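Local coordinates for protein LRIM1 (Anopheles gambiae, PDB 3O53) that pairs with the leucine-rich repeat protein APL1C in a heterodimeric complex that regulates complement-like immunity in the mosquito, this chain being its leucine-rich repeat domain, at residues 191-196 and 211-216; 217-222 and 240-245. All coordinates share one frame; numbering follows the deposited sequence.

Interaction 1. Residues 191-196 and 211-216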
ATOM      1  N   ALA A 191      10.262   9.473   9.543  1.00 41.58           N
ATOM      2  CA  ALA A 191      11.102   9.128  10.683  1.00 46.22           C
ATOM      3  C   ALA A 191      11.021   7.647  11.054  1.00 43.76           C
ATOM      4  O   ALA A 191      11.989   7.073  11.547  1.00 45.05           O
ATOM      5  CB  ALA A 191      10.726   9.988  11.878  1.00 54.07           C
ATOM      6  N   LYS A 192       9.869   7.033  10.808  1.00 37.24           N
ATOM      7  CA  LYS A 192       9.622   5.666  11.249  1.00 40.30           C
ATOM      8  C   LYS A 192       9.559   4.630  10.124  1.00 33.64           C
ATOM      9  O   LYS A 192       9.314   3.458  10.382  1.00 28.67           O
ATOM     10  CB  LYS A 192       8.313   5.602  12.041  1.00 52.52           C
ATOM     11  CG  LYS A 192       8.348   6.356  13.355  1.00 76.45           C
ATOM     12  CD  LYS A 192       7.273   5.852  14.296  1.00 95.24           C
ATOM     13  CE  LYS A 192       7.454   6.412  15.696  1.00110.76           C
ATOM     14  NZ  LYS A 192       6.620   5.679  16.686  1.00113.92           N
ATOM     15  N   LEU A 193       9.765   5.046   8.883  1.00 36.09           N
ATOM     16  CA  LEU A 193       9.571   4.131   7.761  1.00 31.70           C
ATOM     17  C   LEU A 193      10.548   2.962   7.862  1.00 29.59           C
ATOM     18  O   LEU A 193      11.757   3.159   7.886  1.00 34.67           O
ATOM     19  CB  LEU A 193       9.764   4.866   6.435  1.00 30.22           C
ATOM     20  CG  LEU A 193       9.378   4.076   5.178  1.00 32.44           C
ATOM     21  CD1 LEU A 193       7.897   3.734   5.221  1.00 28.87           C
ATOM     22  CD2 LEU A 193       9.725   4.863   3.908  1.00 28.68           C
ATOM     23  N   LYS A 194      10.014   1.749   7.946  1.00 27.75           N
ATOM     24  CA  LYS A 194      10.843   0.545   7.970  1.00 31.59           C
ATOM     25  C   LYS A 194      10.958  -0.139   6.614  1.00 30.72           C
ATOM     26  O   LYS A 194      12.017  -0.650   6.267  1.00 26.42           O
ATOM     27  CB  LYS A 194      10.283  -0.447   8.984  1.00 39.59           C
ATOM     28  CG  LYS A 194      10.604  -0.092  10.423  1.00 45.39           C
ATOM     29  CD  LYS A 194       9.976  -1.078  11.394  1.00 55.76           C
ATOM     30  CE  LYS A 194       8.722  -0.514  12.034  1.00 73.46           C
ATOM     31  NZ  LYS A 194       9.032   0.623  12.947  1.00 84.22           N
ATOM     32  N   THR A 195       9.869  -0.182   5.853  1.00 30.07           N
ATOM     33  CA  THR A 195       9.900  -0.887   4.579  1.00 30.98           C
ATOM     34  C   THR A 195       9.231  -0.074   3.473  1.00 29.70           C
ATOM     35  O   THR A 195       8.196   0.549   3.681  1.00 26.79           O
ATOM     36  CB  THR A 195       9.233  -2.279   4.678  1.00 34.26           C
ATOM     37  OG1 THR A 195       7.811  -2.147   4.646  1.00 44.58           O
ATOM     38  CG2 THR A 195       9.646  -2.983   5.963  1.00 36.08           C
ATOM     39  N   LEU A 196       9.853  -0.083   2.299  1.00 25.32           N
ATOM     40  CA  LEU A 196       9.285   0.550   1.123  1.00 26.49           C
ATOM     41  C   LEU A 196       9.375  -0.427  -0.029  1.00 23.97           C
ATOM     42  O   LEU A 196      10.468  -0.792  -0.443  1.00 26.89           O
ATOM     43  CB  LEU A 196      10.059   1.827   0.789  1.00 22.81           C
ATOM     44  CG  LEU A 196       9.660   2.559  -0.488  1.00 26.37           C
ATOM     45  CD1 LEU A 196       8.200   2.999  -0.417  1.00 23.40           C
ATOM     46  CD2 LEU A 196      10.592   3.752  -0.703  1.00 26.18           C
ATOM     47  N   GLN A 211      15.744  10.019  -0.716  1.00 29.28           N
ATOM     48  CA  GLN A 211      16.284  10.357   0.594  1.00 38.14           C
ATOM     49  C   GLN A 211      15.137  10.269   1.606  1.00 38.82           C
ATOM     50  O   GLN A 211      15.366  10.068   2.796  1.00 36.65           O
ATOM     51  CB  GLN A 211      16.933  11.743   0.609  1.00 50.06           C
ATOM     52  CG  GLN A 211      17.903  11.947   1.784  1.00 67.45           C
ATOM     53  CD  GLN A 211      19.023  10.900   1.831  1.00 60.96           C
ATOM     54  OE1 GLN A 211      19.399  10.331   0.810  1.00 47.53           O
ATOM     55  NE2 GLN A 211      19.558  10.652   3.027  1.00 56.84           N
ATOM     56  N   SER A 212      13.902  10.397   1.119  1.00 30.83           N
ATOM     57  CA  SER A 212      12.722  10.185   1.960  1.00 35.12           C
ATOM     58  C   SER A 212      12.745   8.805   2.610  1.00 32.54           C
ATOM     59  O   SER A 212      12.119   8.593   3.634  1.00 35.32           O
ATOM     60  CB  SER A 212      11.438  10.319   1.142  1.00 33.66           C
ATOM     61  OG  SER A 212      11.264  11.642   0.675  1.00 34.16           O
ATOM     62  N   ALA A 213      13.463   7.868   2.004  1.00 33.18           N
ATOM     63  CA  ALA A 213      13.545   6.512   2.544  1.00 33.81           C
ATOM     64  C   ALA A 213      14.944   6.150   3.043  1.00 34.47           C
ATOM     65  O   ALA A 213      15.265   4.965   3.173  1.00 33.42           O
ATOM     66  CB  ALA A 213      13.086   5.502   1.486  1.00 26.28           C
ATOM     67  N   ALA A 214      15.767   7.157   3.331  1.00 28.38           N
ATOM     68  CA  ALA A 214      17.152   6.921   3.756  1.00 35.22           C
ATOM     69  C   ALA A 214      17.272   5.981   4.958  1.00 34.04           C
ATOM     70  O   ALA A 214      18.285   5.303   5.117  1.00 36.07           O
ATOM     71  CB  ALA A 214      17.854   8.239   4.070  1.00 35.61           C
ATOM     72  N   GLY A 215      16.245   5.942   5.798  1.00 34.47           N
ATOM     73  CA  GLY A 215      16.319   5.219   7.060  1.00 37.93           C
ATOM     74  C   GLY A 215      15.703   3.827   7.075  1.00 38.37           C
ATOM     75  O   GLY A 215      15.658   3.187   8.119  1.00 31.26           O
ATOM     76  N   VAL A 216      15.239   3.342   5.927  1.00 32.60           N
ATOM     77  CA  VAL A 216      14.529   2.064   5.884  1.00 32.01           C
ATOM     78  C   VAL A 216      15.429   0.872   6.169  1.00 34.53           C
ATOM     79  O   VAL A 216      16.645   0.939   6.005  1.00 32.98           O
ATOM     80  CB  VAL A 216      13.858   1.817   4.512  1.00 28.23           C
ATOM     81  CG1 VAL A 216      12.759   2.837   4.273  1.00 30.77           C
ATOM     82  CG2 VAL A 216      14.900   1.861   3.403  1.00 27.02           C
TER
HETATM   83  O   HOH W   1      14.206   1.190   9.378  1.00 44.59           O

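Interaction 2. Residues 217-222 and 240-245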
ATOM      1  N   THR A 217      14.796  -0.218   6.593  1.00 28.94           N
ATOM      2  CA  THR A 217      15.453  -1.501   6.769  1.00 31.57           C
ATOM      3  C   THR A 217      15.351  -2.322   5.493  1.00 28.99           C
ATOM      4  O   THR A 217      16.255  -3.072   5.147  1.00 30.16           O
ATOM      5  CB  THR A 217      14.772  -2.281   7.915  1.00 36.83           C
ATOM      6  OG1 THR A 217      14.873  -1.519   9.125  1.00 37.61           O
ATOM      7  CG2 THR A 217      15.417  -3.644   8.114  1.00 40.79           C
ATOM      8  N   TRP A 218      14.241  -2.165   4.781  1.00 31.62           N
ATOM      9  CA  TRP A 218      13.928  -3.024   3.647  1.00 28.25           C
ATOM     10  C   TRP A 218      13.435  -2.128   2.518  1.00 29.65           C
ATOM     11  O   TRP A 218      12.518  -1.339   2.721  1.00 27.88           O
ATOM     12  CB  TRP A 218      12.833  -4.004   4.081  1.00 26.93           C
ATOM     13  CG  TRP A 218      12.520  -5.175   3.169  1.00 30.59           C
ATOM     14  CD1 TRP A 218      12.827  -6.488   3.394  1.00 33.33           C
ATOM     15  CD2 TRP A 218      11.773  -5.146   1.938  1.00 28.28           C
ATOM     16  NE1 TRP A 218      12.348  -7.270   2.365  1.00 31.99           N
ATOM     17  CE2 TRP A 218      11.694  -6.474   1.468  1.00 25.55           C
ATOM     18  CE3 TRP A 218      11.182  -4.123   1.186  1.00 26.69           C
ATOM     19  CZ2 TRP A 218      11.046  -6.807   0.275  1.00 25.28           C
ATOM     20  CZ3 TRP A 218      10.532  -4.456   0.003  1.00 24.81           C
ATOM     21  CH2 TRP A 218      10.469  -5.785  -0.441  1.00 22.07           C
ATOM     22  N   ILE A 219      14.063  -2.216   1.348  1.00 23.96           N
ATOM     23  CA  ILE A 219      13.579  -1.482   0.193  1.00 27.23           C
ATOM     24  C   ILE A 219      13.774  -2.308  -1.070  1.00 27.69           C
ATOM     25  O   ILE A 219      14.802  -2.960  -1.245  1.00 25.70           O
ATOM     26  CB  ILE A 219      14.276  -0.117   0.037  1.00 24.91           C
ATOM     27  CG1 ILE A 219      13.732   0.622  -1.194  1.00 21.55           C
ATOM     28  CG2 ILE A 219      15.779  -0.283  -0.102  1.00 28.06           C
ATOM     29  CD1 ILE A 219      14.264   2.026  -1.342  1.00 23.25           C
ATOM     30  N   SER A 220      12.779  -2.275  -1.951  1.00 27.47           N
ATOM     31  CA  SER A 220      12.893  -2.938  -3.246  1.00 26.86           C
ATOM     32  C   SER A 220      12.397  -2.053  -4.383  1.00 25.29           C
ATOM     33  O   SER A 220      11.305  -1.490  -4.323  1.00 23.52           O
ATOM     34  CB  SER A 220      12.103  -4.242  -3.260  1.00 28.27           C
ATOM     35  OG  SER A 220      12.245  -4.885  -4.516  1.00 26.82           O
ATOM     36  N   LEU A 221      13.231  -1.908  -5.398  1.00 24.33           N
ATOM     37  CA  LEU A 221      12.801  -1.364  -6.668  1.00 25.29           C
ATOM     38  C   LEU A 221      13.051  -2.428  -7.736  1.00 26.65           C
ATOM     39  O   LEU A 221      13.321  -2.119  -8.891  1.00 23.14           O
ATOM     40  CB  LEU A 221      13.552  -0.065  -6.985  1.00 28.57           C
ATOM     41  CG  LEU A 221      12.996   1.208  -6.325  1.00 34.60           C
ATOM     42  CD1 LEU A 221      13.297   1.224  -4.832  1.00 41.07           C
ATOM     43  CD2 LEU A 221      13.563   2.462  -6.991  1.00 35.87           C
ATOM     44  N   ARG A 222      12.943  -3.695  -7.343  1.00 25.48           N
ATOM     45  CA  ARG A 222      13.162  -4.789  -8.279  1.00 21.96           C
ATOM     46  C   ARG A 222      12.211  -4.702  -9.461  1.00 28.23           C
ATOM     47  O   ARG A 222      11.062  -4.305  -9.298  1.00 26.96           O
ATOM     48  CB  ARG A 222      12.969  -6.141  -7.580  1.00 23.53           C
ATOM     49  CG  ARG A 222      13.069  -7.331  -8.529  1.00 29.52           C
ATOM     50  CD  ARG A 222      12.547  -8.595  -7.879  1.00 33.72           C
ATOM     51  NE  ARG A 222      12.843  -9.793  -8.659  1.00 28.38           N
ATOM     52  CZ  ARG A 222      12.308 -10.985  -8.409  1.00 36.42           C
ATOM     53  NH1 ARG A 222      11.443 -11.124  -7.409  1.00 35.13           N
ATOM     54  NH2 ARG A 222      12.634 -12.036  -9.149  1.00 30.47           N
ATOM     55  N   GLU A 240      18.975  -3.532   5.763  1.00 40.88           N
ATOM     56  CA  GLU A 240      19.316  -4.962   5.765  1.00 34.45           C
ATOM     57  C   GLU A 240      18.905  -5.659   4.461  1.00 36.13           C
ATOM     58  O   GLU A 240      19.341  -6.769   4.183  1.00 34.93           O
ATOM     59  CB  GLU A 240      18.615  -5.671   6.919  1.00 43.22           C
ATOM     60  CG  GLU A 240      18.872  -5.075   8.287  1.00 68.96           C
ATOM     61  CD  GLU A 240      18.037  -5.743   9.373  1.00 84.45           C
ATOM     62  OE1 GLU A 240      17.201  -6.610   9.033  1.00 75.75           O
ATOM     63  OE2 GLU A 240      18.217  -5.399  10.563  1.00 92.63           O
ATOM     64  N   HIS A 241      18.048  -5.020   3.671  1.00 30.76           N
ATOM     65  CA  HIS A 241      17.515  -5.651   2.463  1.00 28.97           C
ATOM     66  C   HIS A 241      17.385  -4.575   1.393  1.00 30.58           C
ATOM     67  O   HIS A 241      16.703  -3.568   1.585  1.00 30.92           O
ATOM     68  CB  HIS A 241      16.163  -6.323   2.763  1.00 29.27           C
ATOM     69  CG  HIS A 241      15.498  -6.936   1.564  1.00 29.23           C
ATOM     70  ND1 HIS A 241      15.414  -8.301   1.374  1.00 29.46           N
ATOM     71  CD2 HIS A 241      14.872  -6.372   0.502  1.00 27.01           C
ATOM     72  CE1 HIS A 241      14.766  -8.553   0.249  1.00 30.03           C
ATOM     73  NE2 HIS A 241      14.433  -7.398  -0.304  1.00 26.45           N
ATOM     74  N   PHE A 242      18.078  -4.775   0.280  1.00 27.78           N
ATOM     75  CA  PHE A 242      18.192  -3.762  -0.746  1.00 29.94           C
ATOM     76  C   PHE A 242      18.156  -4.479  -2.088  1.00 32.87           C
ATOM     77  O   PHE A 242      19.118  -5.146  -2.465  1.00 33.86           O
ATOM     78  CB  PHE A 242      19.506  -2.994  -0.552  1.00 31.67           C
ATOM     79  CG  PHE A 242      19.676  -1.804  -1.460  1.00 26.86           C
ATOM     80  CD1 PHE A 242      19.163  -0.566  -1.113  1.00 27.65           C
ATOM     81  CD2 PHE A 242      20.387  -1.919  -2.645  1.00 26.64           C
ATOM     82  CE1 PHE A 242      19.342   0.530  -1.943  1.00 32.80           C
ATOM     83  CE2 PHE A 242      20.574  -0.831  -3.474  1.00 28.36           C
ATOM     84  CZ  PHE A 242      20.056   0.397  -3.130  1.00 29.82           C
ATOM     85  N   ASP A 243      17.046  -4.342  -2.812  1.00 26.93           N
ATOM     86  CA  ASP A 243      16.823  -5.150  -4.014  1.00 27.40           C
ATOM     87  C   ASP A 243      16.549  -4.285  -5.248  1.00 31.95           C
ATOM     88  O   ASP A 243      15.444  -3.763  -5.417  1.00 25.09           O
ATOM     89  CB  ASP A 243      15.645  -6.093  -3.769  1.00 24.04           C
ATOM     90  CG  ASP A 243      15.501  -7.153  -4.839  1.00 27.71           C
ATOM     91  OD1 ASP A 243      16.205  -7.065  -5.861  1.00 27.28           O
ATOM     92  OD2 ASP A 243      14.665  -8.070  -4.659  1.00 28.72           O
ATOM     93  N   LEU A 244      17.556  -4.163  -6.111  1.00 33.98           N
ATOM     94  CA  LEU A 244      17.435  -3.429  -7.370  1.00 31.83           C
ATOM     95  C   LEU A 244      17.619  -4.361  -8.557  1.00 32.08           C
ATOM     96  O   LEU A 244      18.050  -3.930  -9.627  1.00 30.74           O
ATOM     97  CB  LEU A 244      18.492  -2.330  -7.457  1.00 30.64           C
ATOM     98  CG  LEU A 244      18.530  -1.303  -6.340  1.00 33.99           C
ATOM     99  CD1 LEU A 244      19.535  -0.214  -6.673  1.00 39.91           C
ATOM    100  CD2 LEU A 244      17.149  -0.711  -6.106  1.00 30.48           C
ATOM    101  N   ARG A 245      17.336  -5.647  -8.361  1.00 26.88           N
ATOM    102  CA  ARG A 245      17.431  -6.613  -9.442  1.00 27.63           C
ATOM    103  C   ARG A 245      16.435  -6.264 -10.544  1.00 28.01           C
ATOM    104  O   ARG A 245      15.449  -5.589 -10.286  1.00 27.13           O
ATOM    105  CB  ARG A 245      17.121  -8.018  -8.924  1.00 29.35           C
ATOM    106  CG  ARG A 245      18.192  -8.625  -8.036  1.00 25.59           C
ATOM    107  CD  ARG A 245      17.736  -9.991  -7.580  1.00 27.94           C
ATOM    108  NE  ARG A 245      16.470  -9.893  -6.854  1.00 31.93           N
ATOM    109  CZ  ARG A 245      15.605 -10.888  -6.689  1.00 35.28           C
ATOM    110  NH1 ARG A 245      15.842 -12.087  -7.204  1.00 35.93           N
ATOM    111  NH2 ARG A 245      14.490 -10.676  -6.005  1.00 39.12           N
TER
HETATM  112  O   HOH W   2      17.559  -2.540  10.754  1.00 49.55           O

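Interaction 1. Residues 191-196 and 211-216
Leu-193 lies alongside Val-216, the two side chains running in the same direction, with CD2 of Leu-193 3.7 Å from CG1 of Val-216. Leu-193 holds its CG anti to the backbone N (chi1 -171°), which carries the isobutyl group inward from its loop, and the same CD2 reaches on to CB of Ala-213 at 4.2 Å. CB of Ala-213 is also met by CD2 of Leu-196 at 3.8 Å. Leu-193 and Leu-196 thus pack against the 213-216 type I turn, closed by Val-216 N on Ala-213 O at 3.2 Å, and a small alanine lets the backbone of that turn come close to them. Val-216 brings its beta carbon against the backbone as well, CB resting 3.5 Å from Lys-194 O.

No direct hydrogen bond joins the two segments. A CA-H...O contact runs from Val-216 CA to Leu-193 O at 3.6 Å, and a water donates to Gly-215 O at 2.8 Å while holding Leu-193 O only weakly. Gly-215 O has a second partner in the side chain of Asn-238.

This is the stacking of consecutive coils in a leucine-rich repeat solenoid, where the chain runs into the parallel strands 195-197 and 218-220. Leu-196 continues the apolar layer between Leu-174 of strand 173-175 and Ile-219 of strand 218-220, and Ser-212 is tied by its OG to the backbone N of Val-188.

Interaction 2. Residues 217-222 and 240-245
The five-membered ring of Trp-218 and the imidazole of His-241 form an offset stack, centroids 3.6 Å apart and planes inclined by only 6°. NE1 of Trp-218 sits over the centre of the imidazole, while His-241 CD2 lies toward the rim of the indole face; Ile-219 O approaches the imidazole edge near its plane. Matching first torsions (chi1 -168° and 177°) send both rings out on the same side of the paired strands, where the close spacing of neighbours lets two flat rings overlap. ND1 of the histidine is hydrogen-bonded to Lys-274 NZ, which helps set the ring's rotation.

A second flat pair lies farther along: the guanidinium of Arg-222 stacks on that of Arg-245, centres 3.7 Å apart. Asp-243 probably offsets their like charges. It takes Arg-245 NE on OD1 and Arg-245 NH2 on OD2, at 2.9 Å for the latter, a side-on salt bridge holding the Arg-245 guanidinium in place. OD1 also accepts from the backbone N of Arg-245 in an Asx turn; Ser-220 OG makes the matching ST turn with Arg-222 N.

The backbones that carry these groups run parallel, the strand axes 4.9 Å apart. Thr-217 O accepts from both Glu-240 N and His-241 N, then bonds alternate from Ile-219 N to His-241 O, Asp-243 N to Ile-219 O and Leu-221 N to Asp-243 O at 2.9 Å. On the face away from the rings, CG2 of Ile-219 meets CD1 of Phe-242 at 3.5 Å. Just past the strand ends Leu-221 CB meets Leu-244 CD2 at 3.8 Å, extending the apolar packing.

Strand 218-220 is flanked by 195-197 on its other side. Strand 241-243 is the last of the parallel ladder in this chain, and helix 262-276 and strand 294-296 pack against its side chains.

The two interactions follow one another along the solenoid and share neighbouring strands: 195-197 in interaction 1 lies beside 218-220 in interaction 2, with Lys-194 O to Thr-217 N and Leu-196 N to Trp-218 O as probable hydrogen bonds between them. Interaction 1 is a buried, apolar contact, mostly of loop and turn with Leu-196 of strand 195-197, without direct hydrogen bonds across it. Interaction 2 is larger and partly buried, a true strand pairing with a Trp-His stack on one face, an apolar pair on the other and an arginine stack where the strands end. Aliphatic packing thus carries the first, backbone bonds and stacked flat groups the second.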